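Local structure of beta subunit of photoactivated adenylyl cyclase (5M2A) at residues L151-I156 and F210-G215; Y45-F50 and N100-S105. The protein probably makes cyclic AMP from ATP in response to blue light, sensed by a flavin-binding BLUF domain joined to a class III-type adenylyl cyclase domain. All blocks are in the same frame, centred on the assembly; numbering follows the deposited sequence.

Interaction 1. Residues L151-I156 and F210-G215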
loop_
_atom_site.group_PDB
_atom_site.type_symbol
_atom_site.label_atom_id
_atom_site.label_comp_id
_atom_site.label_asym_id
_atom_site.label_seq_id
_atom_site.Cartn_x
_atom_site.Cartn_y
_atom_site.Cartn_z
ATOM N N LEU A 151 8.432 18.519 -4.622
ATOM C CA LEU A 151 9.820 18.088 -4.737
ATOM C C LEU A 151 10.472 18.229 -3.367
ATOM O O LEU A 151 10.601 19.340 -2.850
ATOM C CB LEU A 151 10.568 18.928 -5.773
ATOM C CG LEU A 151 11.981 18.424 -6.087
ATOM C CD1 LEU A 151 11.922 17.092 -6.819
ATOM C CD2 LEU A 151 12.781 19.442 -6.893
ATOM N N VAL A 152 10.883 17.115 -2.775
ATOM C CA VAL A 152 11.438 17.144 -1.431
ATOM C C VAL A 152 12.821 16.511 -1.468
ATOM O O VAL A 152 13.155 15.738 -2.368
ATOM C CB VAL A 152 10.526 16.427 -0.411
ATOM C CG1 VAL A 152 9.245 17.230 -0.186
ATOM C CG2 VAL A 152 10.192 15.034 -0.886
ATOM N N GLU A 153 13.642 16.868 -0.484
ATOM C CA GLU A 153 14.962 16.264 -0.317
ATOM C C GLU A 153 14.833 15.067 0.622
ATOM O O GLU A 153 14.422 15.227 1.774
ATOM C CB GLU A 153 15.944 17.295 0.241
ATOM C CG GLU A 153 16.230 18.438 -0.715
ATOM C CD GLU A 153 16.662 19.726 -0.017
ATOM O OE1 GLU A 153 16.168 20.014 1.096
ATOM O OE2 GLU A 153 17.496 20.460 -0.588
ATOM N N LYS A 154 15.170 13.871 0.139
ATOM C CA LYS A 154 14.999 12.673 0.944
ATOM C C LYS A 154 16.217 11.770 0.831
ATOM O O LYS A 154 16.857 11.682 -0.223
ATOM C CB LYS A 154 13.772 11.839 0.512
ATOM C CG LYS A 154 12.419 12.479 0.760
ATOM C CD LYS A 154 12.085 12.505 2.235
ATOM C CE LYS A 154 10.584 12.650 2.473
ATOM N NZ LYS A 154 10.307 12.905 3.914
ATOM N N ILE A 155 16.493 11.074 1.924
ATOM C CA ILE A 155 17.367 9.909 1.904
ATOM C C ILE A 155 16.479 8.718 1.606
ATOM O O ILE A 155 15.485 8.492 2.305
ATOM C CB ILE A 155 18.104 9.726 3.241
ATOM C CG1 ILE A 155 19.051 10.909 3.470
ATOM C CG2 ILE A 155 18.864 8.378 3.258
ATOM C CD1 ILE A 155 19.745 10.915 4.838
ATOM N N ILE A 156 16.816 7.973 0.564
ATOM C CA ILE A 156 16.064 6.786 0.192
ATOM C C ILE A 156 16.816 5.577 0.721
ATOM O O ILE A 156 18.035 5.472 0.558
ATOM C CB ILE A 156 15.864 6.705 -1.333
ATOM C CG1 ILE A 156 15.195 7.985 -1.838
ATOM C CG2 ILE A 156 15.007 5.501 -1.699
ATOM C CD1 ILE A 156 13.751 8.154 -1.346
ATOM N N PHE A 210 14.014 8.902 4.684
ATOM C CA PHE A 210 14.355 9.750 5.814
ATOM C C PHE A 210 14.490 11.179 5.298
ATOM O O PHE A 210 14.680 11.407 4.101
ATOM C CB PHE A 210 15.673 9.296 6.466
ATOM C CG PHE A 210 15.610 7.931 7.124
ATOM C CD1 PHE A 210 15.789 6.775 6.383
ATOM C CD2 PHE A 210 15.435 7.829 8.494
ATOM C CE1 PHE A 210 15.746 5.528 7.008
ATOM C CE2 PHE A 210 15.415 6.594 9.129
ATOM C CZ PHE A 210 15.575 5.445 8.391
ATOM N N THR A 211 14.399 12.148 6.202
ATOM C CA THR A 211 14.618 13.522 5.779
ATOM C C THR A 211 16.106 13.836 5.707
ATOM O O THR A 211 16.952 13.080 6.177
ATOM C CB THR A 211 13.947 14.499 6.737
ATOM O OG1 THR A 211 14.641 14.450 7.986
ATOM C CG2 THR A 211 12.505 14.121 6.949
ATOM N N LYS A 212 16.430 15.016 5.164
ATOM C CA LYS A 212 17.841 15.374 5.104
ATOM C C LYS A 212 18.418 15.636 6.488
ATOM O O LYS A 212 19.640 15.597 6.654
ATOM C CB LYS A 212 18.053 16.592 4.197
ATOM C CG LYS A 212 17.574 17.912 4.753
ATOM C CD LYS A 212 17.936 19.037 3.772
ATOM C CE LYS A 212 17.443 20.389 4.264
ATOM N NZ LYS A 212 17.809 21.484 3.315
ATOM N N GLU A 213 17.574 15.872 7.483
ATOM C CA GLU A 213 18.039 16.034 8.853
ATOM C C GLU A 213 18.268 14.699 9.557
ATOM O O GLU A 213 18.677 14.699 10.719
ATOM C CB GLU A 213 17.040 16.871 9.656
ATOM C CG GLU A 213 17.014 18.354 9.282
ATOM C CD GLU A 213 16.242 18.620 7.999
ATOM O OE1 GLU A 213 15.462 17.735 7.583
ATOM O OE2 GLU A 213 16.415 19.716 7.408
ATOM N N GLN A 214 18.031 13.578 8.878
ATOM C CA GLN A 214 18.057 12.247 9.482
ATOM C C GLN A 214 19.168 11.367 8.911
ATOM O O GLN A 214 19.059 10.138 8.920
ATOM C CB GLN A 214 16.694 11.571 9.317
ATOM C CG GLN A 214 15.634 12.148 10.252
ATOM C CD GLN A 214 14.231 11.642 9.970
ATOM O OE1 GLN A 214 13.923 11.192 8.872
ATOM N NE2 GLN A 214 13.363 11.736 10.972
ATOM N N GLY A 215 20.263 11.977 8.450
ATOM C CA GLY A 215 21.355 11.182 7.893
ATOM C C GLY A 215 21.934 10.206 8.899
ATOM O O GLY A 215 22.126 9.022 8.603
HETATM O O HOH W 1 14.292 16.395 3.918
HETATM O O HOH W 2 18.767 22.120 0.622
#

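Interaction 2. Residues Y45-F50 and N100-S105. With FMN (flavin mononucleotide), chain F.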
loop_
_atom_site.group_PDB
_atom_site.type_symbol
_atom_site.label_atom_id
_atom_site.label_comp_id
_atom_site.label_asym_id
_atom_site.label_seq_id
_atom_site.Cartn_x
_atom_site.Cartn_y
_atom_site.Cartn_z
ATOM N N TYR A 45 -17.170 3.958 23.458
ATOM C CA TYR A 45 -16.334 2.774 23.340
ATOM C C TYR A 45 -17.171 1.579 22.914
ATOM O O TYR A 45 -18.351 1.462 23.258
ATOM C CB TYR A 45 -15.527 2.473 24.614
ATOM C CG TYR A 45 -16.296 2.322 25.898
ATOM C CD1 TYR A 45 -16.791 3.433 26.570
ATOM C CD2 TYR A 45 -16.468 1.074 26.476
ATOM C CE1 TYR A 45 -17.469 3.300 27.760
ATOM C CE2 TYR A 45 -17.146 0.929 27.668
ATOM C CZ TYR A 45 -17.641 2.048 28.308
ATOM O OH TYR A 45 -18.315 1.908 29.499
ATOM N N LEU A 46 -16.537 0.708 22.131
ATOM C CA LEU A 46 -17.227 -0.403 21.487
ATOM C C LEU A 46 -16.186 -1.453 21.143
ATOM O O LEU A 46 -15.294 -1.181 20.334
ATOM C CB LEU A 46 -17.962 0.066 20.223
ATOM C CG LEU A 46 -18.813 -0.977 19.493
ATOM C CD1 LEU A 46 -19.939 -1.479 20.390
ATOM C CD2 LEU A 46 -19.367 -0.399 18.209
ATOM N N GLN A 47 -16.287 -2.627 21.763
ATOM C CA GLN A 47 -15.458 -3.784 21.419
ATOM C C GLN A 47 -13.974 -3.415 21.389
ATOM O O GLN A 47 -13.290 -3.535 20.368
ATOM C CB GLN A 47 -15.898 -4.379 20.079
ATOM C CG GLN A 47 -17.381 -4.685 20.000
ATOM C CD GLN A 47 -17.783 -5.809 20.919
ATOM O OE1 GLN A 47 -17.223 -6.904 20.853
ATOM N NE2 GLN A 47 -18.749 -5.545 21.795
ATOM N N GLY A 48 -13.488 -2.942 22.532
ATOM C CA GLY A 48 -12.077 -2.659 22.677
ATOM C C GLY A 48 -11.573 -1.460 21.911
ATOM O O GLY A 48 -10.360 -1.309 21.751
ATOM N N LEU A 49 -12.466 -0.598 21.428
ATOM C CA LEU A 49 -12.070 0.608 20.717
ATOM C C LEU A 49 -12.671 1.829 21.400
ATOM O O LEU A 49 -13.799 1.780 21.890
ATOM C CB LEU A 49 -12.507 0.550 19.250
ATOM C CG LEU A 49 -11.808 -0.540 18.428
ATOM C CD1 LEU A 49 -12.278 -0.532 16.986
ATOM C CD2 LEU A 49 -10.298 -0.386 18.505
ATOM N N PHE A 50 -11.895 2.909 21.449
ATOM C CA PHE A 50 -12.367 4.215 21.892
ATOM C C PHE A 50 -12.608 5.096 20.673
ATOM O O PHE A 50 -11.860 5.039 19.695
ATOM C CB PHE A 50 -11.345 4.901 22.805
ATOM C CG PHE A 50 -11.367 4.439 24.235
ATOM C CD1 PHE A 50 -12.557 4.289 24.920
ATOM C CD2 PHE A 50 -10.177 4.183 24.908
ATOM C CE1 PHE A 50 -12.568 3.879 26.244
ATOM C CE2 PHE A 50 -10.182 3.775 26.233
ATOM C CZ PHE A 50 -11.380 3.622 26.899
ATOM N N ASN A 100 -21.268 4.042 26.536
ATOM C CA ASN A 100 -20.847 2.647 26.413
ATOM C C ASN A 100 -21.748 1.972 25.388
ATOM O O ASN A 100 -22.832 1.483 25.721
ATOM C CB ASN A 100 -20.914 1.928 27.755
ATOM C CG ASN A 100 -20.438 0.493 27.662
ATOM O OD1 ASN A 100 -20.022 0.036 26.596
ATOM N ND2 ASN A 100 -20.472 -0.219 28.782
ATOM N N LEU A 101 -21.292 1.931 24.135
ATOM C CA LEU A 101 -22.112 1.359 23.079
ATOM C C LEU A 101 -22.290 -0.148 23.229
ATOM O O LEU A 101 -23.241 -0.698 22.667
ATOM C CB LEU A 101 -21.511 1.695 21.713
ATOM C CG LEU A 101 -22.545 2.055 20.638
ATOM C CD1 LEU A 101 -23.409 3.212 21.101
ATOM C CD2 LEU A 101 -21.881 2.388 19.308
ATOM N N ASN A 102 -21.412 -0.825 23.978
ATOM C CA ASN A 102 -21.603 -2.254 24.217
ATOM C C ASN A 102 -22.905 -2.520 24.962
ATOM O O ASN A 102 -23.604 -3.497 24.674
ATOM C CB ASN A 102 -20.430 -2.841 25.010
ATOM C CG ASN A 102 -19.086 -2.573 24.372
ATOM O OD1 ASN A 102 -18.794 -3.045 23.268
ATOM N ND2 ASN A 102 -18.241 -1.834 25.082
ATOM N N GLU A 103 -23.243 -1.667 25.930
ATOM C CA GLU A 103 -24.412 -1.892 26.772
ATOM C C GLU A 103 -25.724 -1.504 26.105
ATOM O O GLU A 103 -26.787 -1.797 26.660
ATOM C CB GLU A 103 -24.283 -1.127 28.095
ATOM C CG GLU A 103 -23.231 -1.682 29.038
ATOM C CD GLU A 103 -23.402 -3.167 29.316
ATOM O OE1 GLU A 103 -24.553 -3.621 29.494
ATOM O OE2 GLU A 103 -22.376 -3.881 29.354
ATOM N N ASN A 104 -25.688 -0.857 24.945
ATOM C CA ASN A 104 -26.921 -0.470 24.272
ATOM C C ASN A 104 -27.483 -1.675 23.528
ATOM O O ASN A 104 -26.865 -2.175 22.582
ATOM C CB ASN A 104 -26.675 0.696 23.320
ATOM C CG ASN A 104 -27.963 1.370 22.887
ATOM O OD1 ASN A 104 -29.005 0.727 22.769
ATOM N ND2 ASN A 104 -27.895 2.673 22.643
ATOM N N SER A 105 -28.651 -2.143 23.961
ATOM C CA SER A 105 -29.314 -3.290 23.358
ATOM C C SER A 105 -30.580 -2.904 22.603
ATOM O O SER A 105 -31.350 -3.789 22.214
ATOM C CB SER A 105 -29.636 -4.333 24.431
ATOM O OG SER A 105 -30.255 -3.732 25.556
HETATM N N1 FMN F . -8.720 13.976 30.134
HETATM C C2 FMN F . -9.378 15.185 30.025
HETATM O O2 FMN F . -9.091 16.111 30.776
HETATM N N3 FMN F . -10.350 15.370 29.063
HETATM C C4 FMN F . -10.671 14.336 28.208
HETATM O O4 FMN F . -11.540 14.491 27.350
HETATM C C4A FMN F . -10.016 13.120 28.315
HETATM N N5 FMN F . -10.352 12.102 27.457
HETATM C C5A FMN F . -9.711 10.894 27.550
HETATM C C6 FMN F . -10.060 9.878 26.677
HETATM C C7 FMN F . -9.422 8.649 26.759
HETATM C C7M FMN F . -9.818 7.565 25.804
HETATM C C8 FMN F . -8.435 8.442 27.720
HETATM C C8M FMN F . -7.737 7.120 27.819
HETATM C C9 FMN F . -8.085 9.466 28.597
HETATM C C9A FMN F . -8.723 10.696 28.511
HETATM N N10 FMN F . -8.380 11.717 29.375
HETATM C C10 FMN F . -9.032 12.934 29.282
HETATM C "C1'" FMN F . -7.325 11.470 30.420
HETATM C "C2'" FMN F . -6.045 12.271 30.225
HETATM O "O2'" FMN F . -5.165 11.546 29.399
HETATM C "C3'" FMN F . -5.397 12.491 31.586
HETATM O "O3'" FMN F . -5.353 11.258 32.276
HETATM C "C4'" FMN F . -6.203 13.496 32.402
HETATM O "O4'" FMN F . -6.281 14.717 31.701
HETATM C "C5'" FMN F . -5.569 13.745 33.765
HETATM O "O5'" FMN F . -4.268 14.254 33.573
HETATM P P FMN F . -3.430 14.853 34.807
HETATM O O1P FMN F . -3.920 16.257 35.068
HETATM O O2P FMN F . -3.658 13.994 36.032
HETATM O O3P FMN F . -1.961 14.869 34.448
#

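Interaction 1. Residues L151-I156 and F210-G215
The antiparallel pairing of strands 150-161 and 205-211 in the cyclase domain's central sheet joins Ile155 to Phe210 as a hydrogen-bonded pair. Ile155 N donates to Phe210 O at 2.9 Å, and Phe210 N returns a bond to Ile155 O at 2.8 Å. Both side chains leave the same face of the sheet, their CB atoms 4.1 Å apart, and Ala218 of helix 215-235 lies against both. With CG1 beside the backbone N (chi1 -65°) and the chain extended beyond it, Ile155 carries CD1 against the start of helix 215-235, 3.5 Å from Gly215 CA. Lys154 bends at its second torsion (chi2 -72°) and curls its aliphatic part round the Phe210 carbonyl, CD lying 3.4 Å from Phe210 O.

Toward Lys212 the backbones diverge, and side chains bridge them. The extended Lys212 reaches Glu153, forming a salt bridge of 3.1 Å from NZ to OE1; the ammonium comes from the syn side, 29° out of the carboxylate plane. Two waters also lie between these residues, but their approach to the Glu153 oxygens is too short for the bridges to be more than doubtful. Within the turn, Gln214 OE1 accepts a nearly straight bond from Thr211 N (2.9 Å), and Gln214 N binds Thr211 O, which folds the chain back; Gln214 sits at the N-cap position of helix 215-235. On its other edge, strand 150-161 pairs with strand 247-258. A helix packed on the sheet right after an antiparallel strand pair is consistent with the alpha/beta core of class III nucleotidyl cyclases.

Interaction 2. Residues Y45-F50 and N100-S105
The ring of Tyr45 lies against Asn100: CA of Asn100 sits over one face, 3.6 Å above the plane and offset toward the rim, as a CH-pi contact. The Asn100 amide lies over the same face, displaced past the CE2-CZ rim, its plane only 20° from that of the ring, with OD1 3.2 Å from Tyr45 CE2. Asn102 ND2 approaches the same ring obliquely, and its amide is turned 63° to it. Tyr45 owes this position to a first torsion of 56°, which puts CG between the backbone N and the carbonyl carbon; Leu20 and Ile23 of helix 20-36 also touch the Tyr45 side chain. Further along, Phe50 has the flavin methyl C7M over one ring face, 3.5 Å above the plane.

Tyr45 and Asn100 form the last parallel bridge between strands 40-46 and 97-100, where Leu101 N donates to Tyr45 O at 3.1 Å. Beyond it the chain after Asn100 leaves the sheet in a helical bend, and the side chain of Asn102 turns back to the hairpin. Its OD1 receives Gln47 N in the carbonyl plane, on a lone pair, at 3.0 Å; Gln47 NE2 adds a weak bond to the same oxygen. Asn102 ND2 meanwhile donates to Asn100 OD1, which anchors the Asn102 amide, bonded through both its oxygen and its nitrogen. On the apolar side, Leu46 CD1 rests against Leu101 CB, while Leu46 also touches Gln117 of helix 110-129. The hairpin closes through a type I' turn from Leu46 to Leu49. A parallel edge strand beside a beta hairpin, with helix 20-36 packed on the Tyr45 and Asn100 face of the sheet, fits the ferredoxin-like fold of BLUF domains.

Overall arrangement
From the N terminus, interaction 2 comes first: the chain passes through the hairpin of 45-50, which carries Phe50 to the flavin, and returns at 100-105, closing a loop of 49 residues within the blue-light sensor. It then enters helix 110-129, which leads toward the cyclase domain. Interaction 1 closes a second loop, of 53 residues, between 151-156 and 210-215, tying strand 150-161 to the chain entering helix 215-235. The two loops follow one another, neither nested nor crossing. They lie on opposite sides of the chain's centre, with contact centres about 42 Å apart and nearest atoms about 28 Å apart.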